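Local atomic coordinates of colicin-B (Escherichia coli, PDB entry 1RH1), a protein that depolarizes the cytoplasmic membrane of E. coli and closely related bacteria by forming a channel, which dissipates cellular energy. Residues V143-E148 with Y169-L174; K324-I329 with N354-Q359; S462-T467 with G494-D499. All blocks are in the same frame, centred on the assembly; numbering follows the deposited sequence.

Interaction 1. Residues V143-E148 with Y169-L174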
ATOM      1  N   VAL A 143     -14.808 -21.521  -1.653  1.00  4.77           N
ATOM      2  CA  VAL A 143     -14.943 -21.547  -0.195  1.00  5.96           C
ATOM      3  C   VAL A 143     -16.078 -20.623   0.155  1.00  6.11           C
ATOM      4  O   VAL A 143     -16.261 -19.557  -0.427  1.00  7.45           O
ATOM      5  CB  VAL A 143     -13.756 -20.993   0.612  1.00  5.26           C
ATOM      6  CG1 VAL A 143     -13.605 -21.870   1.836  1.00  4.34           C
ATOM      7  CG2 VAL A 143     -12.467 -20.945  -0.198  1.00 12.85           C
ATOM      8  N   THR A 144     -16.816 -21.013   1.171  1.00  7.41           N
ATOM      9  CA  THR A 144     -17.996 -20.279   1.557  1.00  7.79           C
ATOM     10  C   THR A 144     -17.955 -19.884   3.010  1.00  5.72           C
ATOM     11  O   THR A 144     -17.303 -20.529   3.830  1.00  8.64           O
ATOM     12  CB  THR A 144     -19.129 -21.234   1.123  1.00 10.64           C
ATOM     13  OG1 THR A 144     -19.511 -20.605  -0.091  1.00 13.28           O
ATOM     14  CG2 THR A 144     -20.322 -21.462   2.022  1.00  9.05           C
ATOM     15  N   GLN A 145     -18.598 -18.755   3.304  1.00  4.89           N
ATOM     16  CA  GLN A 145     -18.767 -18.249   4.661  1.00  2.91           C
ATOM     17  C   GLN A 145     -20.087 -17.508   4.849  1.00  4.10           C
ATOM     18  O   GLN A 145     -20.479 -16.694   4.010  1.00  3.92           O
ATOM     19  CB  GLN A 145     -17.704 -17.259   5.042  1.00  4.26           C
ATOM     20  CG  GLN A 145     -16.289 -17.705   5.252  1.00  6.15           C
ATOM     21  CD  GLN A 145     -16.045 -18.337   6.597  1.00  7.04           C
ATOM     22  OE1 GLN A 145     -16.385 -19.490   6.812  1.00  9.61           O
ATOM     23  NE2 GLN A 145     -15.432 -17.602   7.517  1.00  9.60           N
ATOM     24  N   GLN A 146     -20.788 -17.740   5.962  1.00  2.00           N
ATOM     25  CA  GLN A 146     -21.967 -16.958   6.320  1.00  6.34           C
ATOM     26  C   GLN A 146     -21.634 -15.460   6.467  1.00  3.65           C
ATOM     27  O   GLN A 146     -20.495 -15.145   6.833  1.00  3.09           O
ATOM     28  CB  GLN A 146     -22.516 -17.492   7.621  1.00  6.57           C
ATOM     29  CG  GLN A 146     -23.141 -18.867   7.501  1.00 10.33           C
ATOM     30  CD  GLN A 146     -23.302 -19.541   8.855  1.00 15.20           C
ATOM     31  OE1 GLN A 146     -24.383 -19.969   9.268  1.00 14.72           O
ATOM     32  NE2 GLN A 146     -22.181 -19.665   9.568  1.00 22.94           N
ATOM     33  N   LEU A 147     -22.576 -14.521   6.213  1.00  6.11           N
ATOM     34  CA  LEU A 147     -22.278 -13.089   6.214  1.00  4.66           C
ATOM     35  C   LEU A 147     -21.546 -12.587   7.445  1.00  9.03           C
ATOM     36  O   LEU A 147     -20.486 -11.953   7.380  1.00  9.63           O
ATOM     37  CB  LEU A 147     -23.535 -12.245   6.100  1.00  2.00           C
ATOM     38  CG  LEU A 147     -23.260 -10.743   5.961  1.00  2.00           C
ATOM     39  CD1 LEU A 147     -22.819 -10.448   4.552  1.00  2.00           C
ATOM     40  CD2 LEU A 147     -24.489  -9.937   6.269  1.00  2.83           C
ATOM     41  N   GLU A 148     -22.140 -12.959   8.575  1.00 10.10           N
ATOM     42  CA  GLU A 148     -21.628 -12.581   9.864  1.00  9.48           C
ATOM     43  C   GLU A 148     -20.251 -13.108  10.139  1.00  6.28           C
ATOM     44  O   GLU A 148     -19.559 -12.406  10.856  1.00 11.50           O
ATOM     45  CB  GLU A 148     -22.574 -13.038  10.974  1.00 14.40           C
ATOM     46  CG  GLU A 148     -23.171 -14.447  10.939  1.00 24.72           C
ATOM     47  CD  GLU A 148     -24.420 -14.676  10.064  1.00 34.66           C
ATOM     48  OE1 GLU A 148     -24.853 -15.834   9.972  1.00 37.03           O
ATOM     49  OE2 GLU A 148     -24.973 -13.723   9.490  1.00 40.87           O
ATOM     50  N   TYR A 169     -12.758 -10.019   7.659  1.00  5.66           N
ATOM     51  CA  TYR A 169     -12.027 -11.214   7.318  1.00  2.00           C
ATOM     52  C   TYR A 169     -12.331 -11.440   5.865  1.00  3.61           C
ATOM     53  O   TYR A 169     -13.379 -11.048   5.358  1.00  5.02           O
ATOM     54  CB  TYR A 169     -12.510 -12.437   8.129  1.00  2.00           C
ATOM     55  CG  TYR A 169     -12.006 -12.353   9.561  1.00  2.66           C
ATOM     56  CD1 TYR A 169     -12.884 -12.160  10.616  1.00  5.85           C
ATOM     57  CD2 TYR A 169     -10.632 -12.375   9.818  1.00  7.21           C
ATOM     58  CE1 TYR A 169     -12.384 -11.975  11.917  1.00  8.54           C
ATOM     59  CE2 TYR A 169     -10.123 -12.190  11.107  1.00  4.31           C
ATOM     60  CZ  TYR A 169     -11.003 -11.984  12.162  1.00  7.97           C
ATOM     61  OH  TYR A 169     -10.500 -11.749  13.435  1.00  6.07           O
ATOM     62  N   ARG A 170     -11.362 -12.032   5.183  1.00  4.57           N
ATOM     63  CA  ARG A 170     -11.494 -12.434   3.805  1.00  2.00           C
ATOM     64  C   ARG A 170     -10.819 -13.765   3.611  1.00  2.02           C
ATOM     65  O   ARG A 170      -9.874 -14.127   4.303  1.00  3.43           O
ATOM     66  CB  ARG A 170     -10.854 -11.431   2.887  1.00  2.00           C
ATOM     67  CG  ARG A 170     -11.755 -10.232   2.649  1.00  5.90           C
ATOM     68  CD  ARG A 170     -11.183  -9.245   1.635  1.00 10.95           C
ATOM     69  NE  ARG A 170     -11.102  -9.831   0.311  1.00 11.08           N
ATOM     70  CZ  ARG A 170     -10.039  -9.725  -0.488  1.00 14.53           C
ATOM     71  NH1 ARG A 170     -10.094 -10.310  -1.664  1.00 18.66           N
ATOM     72  NH2 ARG A 170      -8.923  -9.067  -0.174  1.00 20.56           N
ATOM     73  N   LEU A 171     -11.341 -14.545   2.685  1.00  2.00           N
ATOM     74  CA  LEU A 171     -10.750 -15.813   2.332  1.00  2.00           C
ATOM     75  C   LEU A 171     -10.191 -15.732   0.911  1.00  2.00           C
ATOM     76  O   LEU A 171     -10.929 -15.626  -0.060  1.00  4.96           O
ATOM     77  CB  LEU A 171     -11.844 -16.853   2.485  1.00  2.00           C
ATOM     78  CG  LEU A 171     -11.943 -17.646   3.759  1.00  2.00           C
ATOM     79  CD1 LEU A 171     -11.904 -16.784   4.980  1.00  2.00           C
ATOM     80  CD2 LEU A 171     -13.216 -18.402   3.694  1.00  2.00           C
ATOM     81  N   THR A 172      -8.873 -15.694   0.747  1.00  2.00           N
ATOM     82  CA  THR A 172      -8.192 -15.640  -0.552  1.00  5.32           C
ATOM     83  C   THR A 172      -6.951 -16.516  -0.551  1.00  5.99           C
ATOM     84  O   THR A 172      -6.863 -17.409   0.288  1.00  5.83           O
ATOM     85  CB  THR A 172      -7.719 -14.226  -0.939  1.00  8.47           C
ATOM     86  OG1 THR A 172      -6.990 -13.691   0.155  1.00 11.99           O
ATOM     87  CG2 THR A 172      -8.871 -13.337  -1.321  1.00 17.89           C
ATOM     88  N   ASP A 173      -5.963 -16.326  -1.432  1.00  2.00           N
ATOM     89  CA  ASP A 173      -4.839 -17.239  -1.408  1.00  3.50           C
ATOM     90  C   ASP A 173      -3.523 -16.558  -1.111  1.00  5.62           C
ATOM     91  O   ASP A 173      -3.426 -15.337  -1.133  1.00  9.68           O
ATOM     92  CB  ASP A 173      -4.803 -18.033  -2.743  1.00  2.00           C
ATOM     93  CG  ASP A 173      -4.262 -17.429  -4.025  1.00  4.68           C
ATOM     94  OD1 ASP A 173      -4.390 -16.233  -4.276  1.00  8.55           O
ATOM     95  OD2 ASP A 173      -3.711 -18.193  -4.807  1.00  7.01           O
ATOM     96  N   LEU A 174      -2.532 -17.375  -0.758  1.00  5.45           N
ATOM     97  CA  LEU A 174      -1.239 -16.931  -0.275  1.00  3.50           C
ATOM     98  C   LEU A 174      -0.119 -17.636  -0.995  1.00  3.04           C
ATOM     99  O   LEU A 174       0.113 -18.844  -0.831  1.00  2.00           O
ATOM    100  CB  LEU A 174      -1.039 -17.246   1.209  1.00  4.45           C
ATOM    101  CG  LEU A 174      -0.874 -16.196   2.227  1.00  2.00           C
ATOM    102  CD1 LEU A 174      -0.034 -16.795   3.292  1.00  2.00           C
ATOM    103  CD2 LEU A 174      -0.248 -14.957   1.666  1.00  2.00           C
TER
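Val143 and Leu171 mark the nearest approach of the two backbones, with Val143 CA and Leu171 CA 7.5 Å apart, so the strands face each other through side chains and are not paired. This is packing of one beta sheet on another. Strand 139-146 belongs to the large mixed sheet of the N-terminal half, and strand 169-176 to a smaller antiparallel sheet. The contact is small and buried, and one methyl group carries it. Leu171 points toward the opposite strand and puts CD2 between Val143 and Gln145, whose side chains extend from the same side of their strand. Val143 meets it with CG1 at 4.0 Å from Leu171 CD2, an ordinary apolar contact. Both partners cross the leucine side chain at about a right angle. Gln145 takes part through its aliphatic portion. Its CG sits beside the backbone N (chi1 -70°), and the chain then bends at chi2, which lays the CG methylene against the leucine methyl.

Strand 281-286 ties the two sheets together: it pairs with strand 139-146 through its backbone, and the hydroxyls of its Tyr282 and Ser284 bond to the N and O of Leu171. Next to Leu171, Arg170 points away from the contact and makes salt bridges with Asp267 and with Asp17 of the TonB box. The tightest point between the two strands is Leu171 CD2 on Gln145 CG, at 3.5 Å.

Interaction 2. Residues K324-I329 with N354-Q359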
ATOM      1  N   LYS A 324      12.927  16.871  11.469  1.00  7.72           N
ATOM      2  CA  LYS A 324      14.045  17.454  12.179  1.00  8.31           C
ATOM      3  C   LYS A 324      14.455  18.784  11.532  1.00  6.68           C
ATOM      4  O   LYS A 324      14.726  19.722  12.280  1.00 10.75           O
ATOM      5  CB  LYS A 324      15.232  16.491  12.181  1.00  9.97           C
ATOM      6  CG  LYS A 324      16.426  16.869  13.075  1.00 12.54           C
ATOM      7  CD  LYS A 324      15.976  16.983  14.529  1.00 18.74           C
ATOM      8  CE  LYS A 324      17.090  16.958  15.578  1.00 23.81           C
ATOM      9  NZ  LYS A 324      17.959  18.116  15.543  1.00 24.85           N
ATOM     10  N   THR A 325      14.455  18.969  10.199  1.00  6.81           N
ATOM     11  CA  THR A 325      14.872  20.238   9.611  1.00  5.67           C
ATOM     12  C   THR A 325      13.974  21.374  10.055  1.00  6.05           C
ATOM     13  O   THR A 325      14.447  22.402  10.524  1.00  2.00           O
ATOM     14  CB  THR A 325      14.870  20.142   8.079  1.00  2.65           C
ATOM     15  OG1 THR A 325      15.862  19.191   7.766  1.00  2.00           O
ATOM     16  CG2 THR A 325      15.238  21.422   7.372  1.00  2.00           C
ATOM     17  N   SER A 326      12.668  21.118   9.980  1.00  8.52           N
ATOM     18  CA  SER A 326      11.621  22.031  10.402  1.00  7.35           C
ATOM     19  C   SER A 326      11.897  22.547  11.810  1.00 10.32           C
ATOM     20  O   SER A 326      11.948  23.746  12.050  1.00 12.56           O
ATOM     21  CB  SER A 326      10.317  21.290  10.368  1.00  5.18           C
ATOM     22  OG  SER A 326       9.242  22.162  10.617  1.00  8.23           O
ATOM     23  N   GLU A 327      12.186  21.629  12.729  1.00 11.56           N
ATOM     24  CA  GLU A 327      12.458  21.936  14.118  1.00 11.92           C
ATOM     25  C   GLU A 327      13.707  22.791  14.245  1.00 10.36           C
ATOM     26  O   GLU A 327      13.680  23.787  14.963  1.00 17.42           O
ATOM     27  CB  GLU A 327      12.571  20.602  14.796  1.00 13.93           C
ATOM     28  CG  GLU A 327      12.759  20.473  16.292  1.00 29.86           C
ATOM     29  CD  GLU A 327      13.014  19.006  16.677  1.00 36.49           C
ATOM     30  OE1 GLU A 327      14.144  18.670  17.057  1.00 38.22           O
ATOM     31  OE2 GLU A 327      12.086  18.192  16.578  1.00 39.43           O
ATOM     32  N   VAL A 328      14.779  22.485  13.513  1.00  6.37           N
ATOM     33  CA  VAL A 328      16.016  23.261  13.558  1.00  5.32           C
ATOM     34  C   VAL A 328      15.822  24.645  12.962  1.00  4.84           C
ATOM     35  O   VAL A 328      16.338  25.635  13.471  1.00  4.86           O
ATOM     36  CB  VAL A 328      17.113  22.502  12.798  1.00  4.29           C
ATOM     37  CG1 VAL A 328      18.381  23.318  12.723  1.00  3.67           C
ATOM     38  CG2 VAL A 328      17.403  21.201  13.521  1.00  2.00           C
ATOM     39  N   ILE A 329      15.066  24.735  11.871  1.00  5.19           N
ATOM     40  CA  ILE A 329      14.764  26.014  11.245  1.00  4.46           C
ATOM     41  C   ILE A 329      13.919  26.841  12.196  1.00  4.00           C
ATOM     42  O   ILE A 329      13.992  28.061  12.154  1.00  4.96           O
ATOM     43  CB  ILE A 329      14.017  25.769   9.902  1.00  3.21           C
ATOM     44  CG1 ILE A 329      14.950  25.059   8.955  1.00  2.00           C
ATOM     45  CG2 ILE A 329      13.551  27.062   9.264  1.00  4.42           C
ATOM     46  CD1 ILE A 329      16.340  25.691   8.777  1.00  2.00           C
ATOM     47  N   ASN A 354       7.066  25.199   4.956  1.00 22.93           N
ATOM     48  CA  ASN A 354       7.387  24.792   3.607  1.00 22.36           C
ATOM     49  C   ASN A 354       8.299  23.583   3.479  1.00 20.88           C
ATOM     50  O   ASN A 354       8.159  22.789   2.546  1.00 21.54           O
ATOM     51  CB  ASN A 354       8.013  25.956   2.899  1.00 22.29           C
ATOM     52  CG  ASN A 354       6.962  26.771   2.191  1.00 25.63           C
ATOM     53  OD1 ASN A 354       6.113  27.417   2.804  1.00 27.35           O
ATOM     54  ND2 ASN A 354       7.019  26.715   0.860  1.00 28.73           N
ATOM     55  N   ILE A 355       9.247  23.440   4.406  1.00 17.77           N
ATOM     56  CA  ILE A 355      10.150  22.310   4.349  1.00 14.45           C
ATOM     57  C   ILE A 355       9.385  21.095   4.851  1.00 14.95           C
ATOM     58  O   ILE A 355       9.444  20.026   4.227  1.00 15.60           O
ATOM     59  CB  ILE A 355      11.413  22.568   5.223  1.00 12.33           C
ATOM     60  CG1 ILE A 355      12.208  23.741   4.702  1.00  8.95           C
ATOM     61  CG2 ILE A 355      12.318  21.358   5.173  1.00 12.00           C
ATOM     62  CD1 ILE A 355      13.455  24.099   5.527  1.00  9.39           C
ATOM     63  N   ASN A 356       8.604  21.282   5.930  1.00 12.48           N
ATOM     64  CA  ASN A 356       7.905  20.172   6.535  1.00 13.30           C
ATOM     65  C   ASN A 356       6.846  19.571   5.637  1.00 13.11           C
ATOM     66  O   ASN A 356       6.333  18.489   5.906  1.00 17.92           O
ATOM     67  CB  ASN A 356       7.253  20.588   7.821  1.00 11.40           C
ATOM     68  CG  ASN A 356       7.207  19.379   8.735  1.00 13.70           C
ATOM     69  OD1 ASN A 356       6.194  18.711   8.917  1.00 15.56           O
ATOM     70  ND2 ASN A 356       8.351  19.038   9.309  1.00 17.44           N
ATOM     71  N   ASN A 357       6.529  20.246   4.539  1.00 12.62           N
ATOM     72  CA  ASN A 357       5.596  19.728   3.548  1.00 13.26           C
ATOM     73  C   ASN A 357       6.209  19.479   2.171  1.00 13.63           C
ATOM     74  O   ASN A 357       5.581  18.896   1.288  1.00 14.51           O
ATOM     75  CB  ASN A 357       4.442  20.696   3.380  1.00 13.72           C
ATOM     76  CG  ASN A 357       3.722  20.992   4.669  1.00  8.58           C
ATOM     77  OD1 ASN A 357       3.213  22.100   4.800  1.00 10.25           O
ATOM     78  ND2 ASN A 357       3.675  20.055   5.626  1.00  4.24           N
ATOM     79  N   PHE A 358       7.455  19.926   1.998  1.00 12.74           N
ATOM     80  CA  PHE A 358       8.218  19.835   0.778  1.00  9.06           C
ATOM     81  C   PHE A 358       8.353  18.444   0.198  1.00  9.38           C
ATOM     82  O   PHE A 358       8.848  18.303  -0.906  1.00 10.68           O
ATOM     83  CB  PHE A 358       9.551  20.399   1.070  1.00  4.69           C
ATOM     84  CG  PHE A 358      10.265  20.827  -0.170  1.00  2.00           C
ATOM     85  CD1 PHE A 358      10.010  22.092  -0.661  1.00  2.00           C
ATOM     86  CD2 PHE A 358      11.193  19.979  -0.767  1.00  2.00           C
ATOM     87  CE1 PHE A 358      10.697  22.531  -1.783  1.00  2.46           C
ATOM     88  CE2 PHE A 358      11.874  20.411  -1.879  1.00  2.00           C
ATOM     89  CZ  PHE A 358      11.624  21.685  -2.384  1.00  6.48           C
ATOM     90  N   GLN A 359       7.926  17.391   0.891  1.00 12.49           N
ATOM     91  CA  GLN A 359       7.932  16.039   0.367  1.00 13.58           C
ATOM     92  C   GLN A 359       7.206  15.939  -0.978  1.00 14.21           C
ATOM     93  O   GLN A 359       6.082  16.402  -1.210  1.00 13.00           O
ATOM     94  CB  GLN A 359       7.296  15.172   1.426  1.00 12.98           C
ATOM     95  CG  GLN A 359       7.433  13.690   1.169  1.00 17.67           C
ATOM     96  CD  GLN A 359       7.309  12.911   2.470  1.00 26.98           C
ATOM     97  OE1 GLN A 359       6.885  13.452   3.501  1.00 32.18           O
ATOM     98  NE2 GLN A 359       7.695  11.629   2.474  1.00 27.93           N
TER
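Ile355 packs on Thr325 and Ile329 where helix 342-357 runs back antiparallel to the long helix 291-340. The two form a helical hairpin in the pore-forming domain. The backbones are close, with Ser326 CA 5.7 Å from Asn356 CA.

The Ile355 side chain leaves its helix toward the partner. At CB it splits into two branches. CG2 turns to Thr325 and lies 3.7 Å from Thr325 CG2. The other branch passes through CG1, which sits beside the backbone N (chi1 -63°), and extends fully to CD1 (chi2 178°). That tip reaches two residues one helical turn apart. Ile355 CD1 is 3.7 Å from Thr325 CG2 and 3.9 Å from Ile329 CG1. The threonine methyl thus rests against both ends of the forked isoleucine. Ile493 of helix 479-495 touches both isoleucines.

Beside this apolar patch, Asn356 lies along Ser326. Asn356 ND2 is 3.2 Å from Ser326 CB and 3.5 Å from Ser326 OG. The serine hydroxyl has a weak bond to Ala352 O, one turn back on the helix of Asn356.

Thr325 is two-sided: its hydroxyl bonds to Val321 O one turn earlier in its own helix, and its methyl serves the apolar seam. The hairpin is joined here mainly by van der Waals packing, and the short Ser326 side chain is consistent with the close approach of the backbones there.

Interaction 3. Residues S462-T467 with G494-D499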
ATOM      1  N   SER A 462      16.953  19.294   3.317  1.00  5.80           N
ATOM      2  CA  SER A 462      17.197  19.045   4.718  1.00  4.22           C
ATOM      3  C   SER A 462      18.654  19.160   5.073  1.00  9.25           C
ATOM      4  O   SER A 462      18.974  20.070   5.821  1.00 11.26           O
ATOM      5  CB  SER A 462      16.698  17.697   5.065  1.00  2.00           C
ATOM      6  OG  SER A 462      15.294  17.847   5.020  1.00  8.06           O
ATOM      7  N   LEU A 463      19.560  18.335   4.536  1.00  7.22           N
ATOM      8  CA  LEU A 463      21.003  18.434   4.739  1.00  4.64           C
ATOM      9  C   LEU A 463      21.540  19.848   4.633  1.00  3.41           C
ATOM     10  O   LEU A 463      22.307  20.255   5.486  1.00  5.43           O
ATOM     11  CB  LEU A 463      21.663  17.553   3.717  1.00  2.23           C
ATOM     12  CG  LEU A 463      23.146  17.420   3.575  1.00  2.00           C
ATOM     13  CD1 LEU A 463      23.797  16.893   4.824  1.00  2.00           C
ATOM     14  CD2 LEU A 463      23.387  16.430   2.465  1.00  2.00           C
ATOM     15  N   PHE A 464      21.105  20.639   3.664  1.00  2.00           N
ATOM     16  CA  PHE A 464      21.571  21.991   3.517  1.00  2.00           C
ATOM     17  C   PHE A 464      21.081  22.876   4.627  1.00  2.64           C
ATOM     18  O   PHE A 464      21.832  23.675   5.191  1.00  5.75           O
ATOM     19  CB  PHE A 464      21.087  22.538   2.221  1.00  2.00           C
ATOM     20  CG  PHE A 464      21.579  23.941   1.947  1.00  2.00           C
ATOM     21  CD1 PHE A 464      22.928  24.166   1.692  1.00  2.00           C
ATOM     22  CD2 PHE A 464      20.677  24.994   1.940  1.00  2.00           C
ATOM     23  CE1 PHE A 464      23.359  25.458   1.431  1.00  2.00           C
ATOM     24  CE2 PHE A 464      21.124  26.285   1.675  1.00  2.00           C
ATOM     25  CZ  PHE A 464      22.465  26.516   1.421  1.00  2.00           C
ATOM     26  N   SER A 465      19.782  22.748   4.895  1.00  4.01           N
ATOM     27  CA  SER A 465      19.152  23.531   5.943  1.00  5.31           C
ATOM     28  C   SER A 465      19.633  23.097   7.312  1.00  3.72           C
ATOM     29  O   SER A 465      19.956  23.959   8.112  1.00  6.68           O
ATOM     30  CB  SER A 465      17.656  23.384   5.874  1.00  7.08           C
ATOM     31  OG  SER A 465      17.195  23.812   4.605  1.00  7.91           O
ATOM     32  N   LEU A 466      19.719  21.796   7.594  1.00  3.11           N
ATOM     33  CA  LEU A 466      20.276  21.274   8.818  1.00  2.50           C
ATOM     34  C   LEU A 466      21.718  21.698   9.006  1.00  7.29           C
ATOM     35  O   LEU A 466      22.014  22.258  10.054  1.00 11.89           O
ATOM     36  CB  LEU A 466      20.257  19.792   8.830  1.00  2.00           C
ATOM     37  CG  LEU A 466      18.956  19.125   9.100  1.00  6.24           C
ATOM     38  CD1 LEU A 466      19.174  17.633   9.058  1.00 10.57           C
ATOM     39  CD2 LEU A 466      18.448  19.486  10.476  1.00  7.55           C
ATOM     40  N   THR A 467      22.638  21.492   8.046  1.00  8.60           N
ATOM     41  CA  THR A 467      24.033  21.914   8.176  1.00  7.77           C
ATOM     42  C   THR A 467      24.114  23.406   8.476  1.00  7.77           C
ATOM     43  O   THR A 467      24.890  23.770   9.362  1.00 11.58           O
ATOM     44  CB  THR A 467      24.841  21.635   6.878  1.00  2.00           C
ATOM     45  OG1 THR A 467      24.761  20.242   6.608  1.00  2.00           O
ATOM     46  CG2 THR A 467      26.302  22.019   7.013  1.00  2.00           C
ATOM     47  N   GLY A 494      15.785  29.914   1.932  1.00  6.47           N
ATOM     48  CA  GLY A 494      14.642  30.569   1.311  1.00  3.71           C
ATOM     49  C   GLY A 494      14.604  30.423  -0.204  1.00  5.83           C
ATOM     50  O   GLY A 494      13.623  29.921  -0.765  1.00  4.21           O
ATOM     51  N   ALA A 495      15.733  30.827  -0.810  1.00  2.91           N
ATOM     52  CA  ALA A 495      15.958  30.807  -2.248  1.00  3.27           C
ATOM     53  C   ALA A 495      15.715  29.487  -2.978  1.00  2.00           C
ATOM     54  O   ALA A 495      15.422  29.510  -4.163  1.00  2.00           O
ATOM     55  CB  ALA A 495      17.383  31.237  -2.527  1.00  2.00           C
ATOM     56  N   PHE A 496      15.835  28.333  -2.316  1.00  2.00           N
ATOM     57  CA  PHE A 496      15.562  27.036  -2.905  1.00  2.00           C
ATOM     58  C   PHE A 496      14.096  26.682  -2.799  1.00  2.00           C
ATOM     59  O   PHE A 496      13.664  25.644  -3.310  1.00  5.94           O
ATOM     60  CB  PHE A 496      16.381  25.912  -2.208  1.00  4.84           C
ATOM     61  CG  PHE A 496      17.832  25.853  -2.685  1.00  7.48           C
ATOM     62  CD1 PHE A 496      18.866  26.244  -1.836  1.00  4.27           C
ATOM     63  CD2 PHE A 496      18.120  25.463  -4.002  1.00  9.00           C
ATOM     64  CE1 PHE A 496      20.171  26.250  -2.313  1.00  6.48           C
ATOM     65  CE2 PHE A 496      19.431  25.473  -4.469  1.00  2.52           C
ATOM     66  CZ  PHE A 496      20.456  25.869  -3.625  1.00  5.81           C
ATOM     67  N   ILE A 497      13.316  27.522  -2.112  1.00  2.75           N
ATOM     68  CA  ILE A 497      11.917  27.207  -1.868  1.00  5.87           C
ATOM     69  C   ILE A 497      11.057  28.249  -2.532  1.00  2.00           C
ATOM     70  O   ILE A 497      10.173  27.944  -3.332  1.00  7.12           O
ATOM     71  CB  ILE A 497      11.580  27.179  -0.341  1.00  4.18           C
ATOM     72  CG1 ILE A 497      12.554  26.349   0.481  1.00  2.00           C
ATOM     73  CG2 ILE A 497      10.200  26.554  -0.212  1.00  2.44           C
ATOM     74  CD1 ILE A 497      12.243  26.253   1.962  1.00  2.00           C
ATOM     75  N   ASP A 498      11.368  29.497  -2.224  1.00  5.80           N
ATOM     76  CA  ASP A 498      10.535  30.546  -2.729  1.00  6.59           C
ATOM     77  C   ASP A 498      11.235  31.877  -2.739  1.00  8.30           C
ATOM     78  O   ASP A 498      12.093  32.117  -1.898  1.00 11.80           O
ATOM     79  CB  ASP A 498       9.314  30.609  -1.855  1.00 12.90           C
ATOM     80  CG  ASP A 498       8.066  31.056  -2.575  1.00 17.18           C
ATOM     81  OD1 ASP A 498       7.083  30.327  -2.470  1.00 24.47           O
ATOM     82  OD2 ASP A 498       8.069  32.103  -3.233  1.00 21.41           O
ATOM     83  N   ASP A 499      10.858  32.760  -3.664  1.00  8.25           N
ATOM     84  CA  ASP A 499      11.424  34.097  -3.693  1.00 10.29           C
ATOM     85  C   ASP A 499      10.686  34.962  -2.682  1.00 11.78           C
ATOM     86  O   ASP A 499      11.233  35.992  -2.281  1.00 13.33           O
ATOM     87  CB  ASP A 499      11.304  34.702  -5.105  1.00 12.23           C
ATOM     88  CG  ASP A 499      11.910  36.097  -5.266  1.00 10.95           C
ATOM     89  OD1 ASP A 499      13.134  36.236  -5.246  1.00  8.72           O
ATOM     90  OD2 ASP A 499      11.143  37.051  -5.410  1.00 14.50           O
TER
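Phe464 and Phe496 make the contact alone, as a T-shaped aromatic pair. The ring centroids are 5.7 Å apart and the planes stand at 80°. Phe496 turns its edge toward the face of Phe464. The closest atoms are Phe464 CE2 and Phe496 CE1, at 4.1 Å. Phe464 swings CG anti to its backbone N (chi1 -177°), which carries the ring out from helix 457-472.

Other helices enclose the pair: Ile427 of helix 420-435 and Leu443 and Val447 of helix 441-452 pack on Phe464, while Met444 and Glu448 touch Phe496.

Further out, backbone bonds hold the segments that bear the rings. Phe464 lies inside a regular helical turn, where Leu463 O takes two bonds from Thr467. Thr467 N and Thr467 OG1 approach it from opposite faces of the carbonyl plane, with OG1 at 2.7 Å from Leu463 O. Phe496 lies close to the C-terminal end of helix 479-495. Gly494 O accepts from both Ile497 N and Asp498 N. Arg364 NE bonds to Ala495 O, and the backbones of Arg364 and Phe496 are hydrogen-bonded. Asp498 OD2 caps Lys500 N.

Segment 462-467 lies in the first predicted transmembrane helix, and Phe496 near the end of the second. The burial of the two rings among other helices is consistent with the hydrophobic helical hairpin at the core of the soluble pore-forming colicin fold.

In the fold
Interaction 1 lies in the beta-rich N-terminal half, on the other side of the chain's centre from the other two. Its centre is 45 Å from that of interaction 2 and 52 Å from that of interaction 3. Helix 291-340 spans the gap: Arg297 near its start pairs with Asp173 of 169-174, while 324-329 belongs to interaction 2. Interactions 2 and 3 share one helical domain, with centres 9 Å apart. They touch directly. Thr325 OG1 lies 3.1 Å from Ser462 OG, probably as a weak hydrogen bond, and Thr325 CG2 packs on Ser465 CB. Ile497 packs on Asn354 and Ile355. Segments 324-329 and 354-359 thus pack against the predicted membrane hairpin.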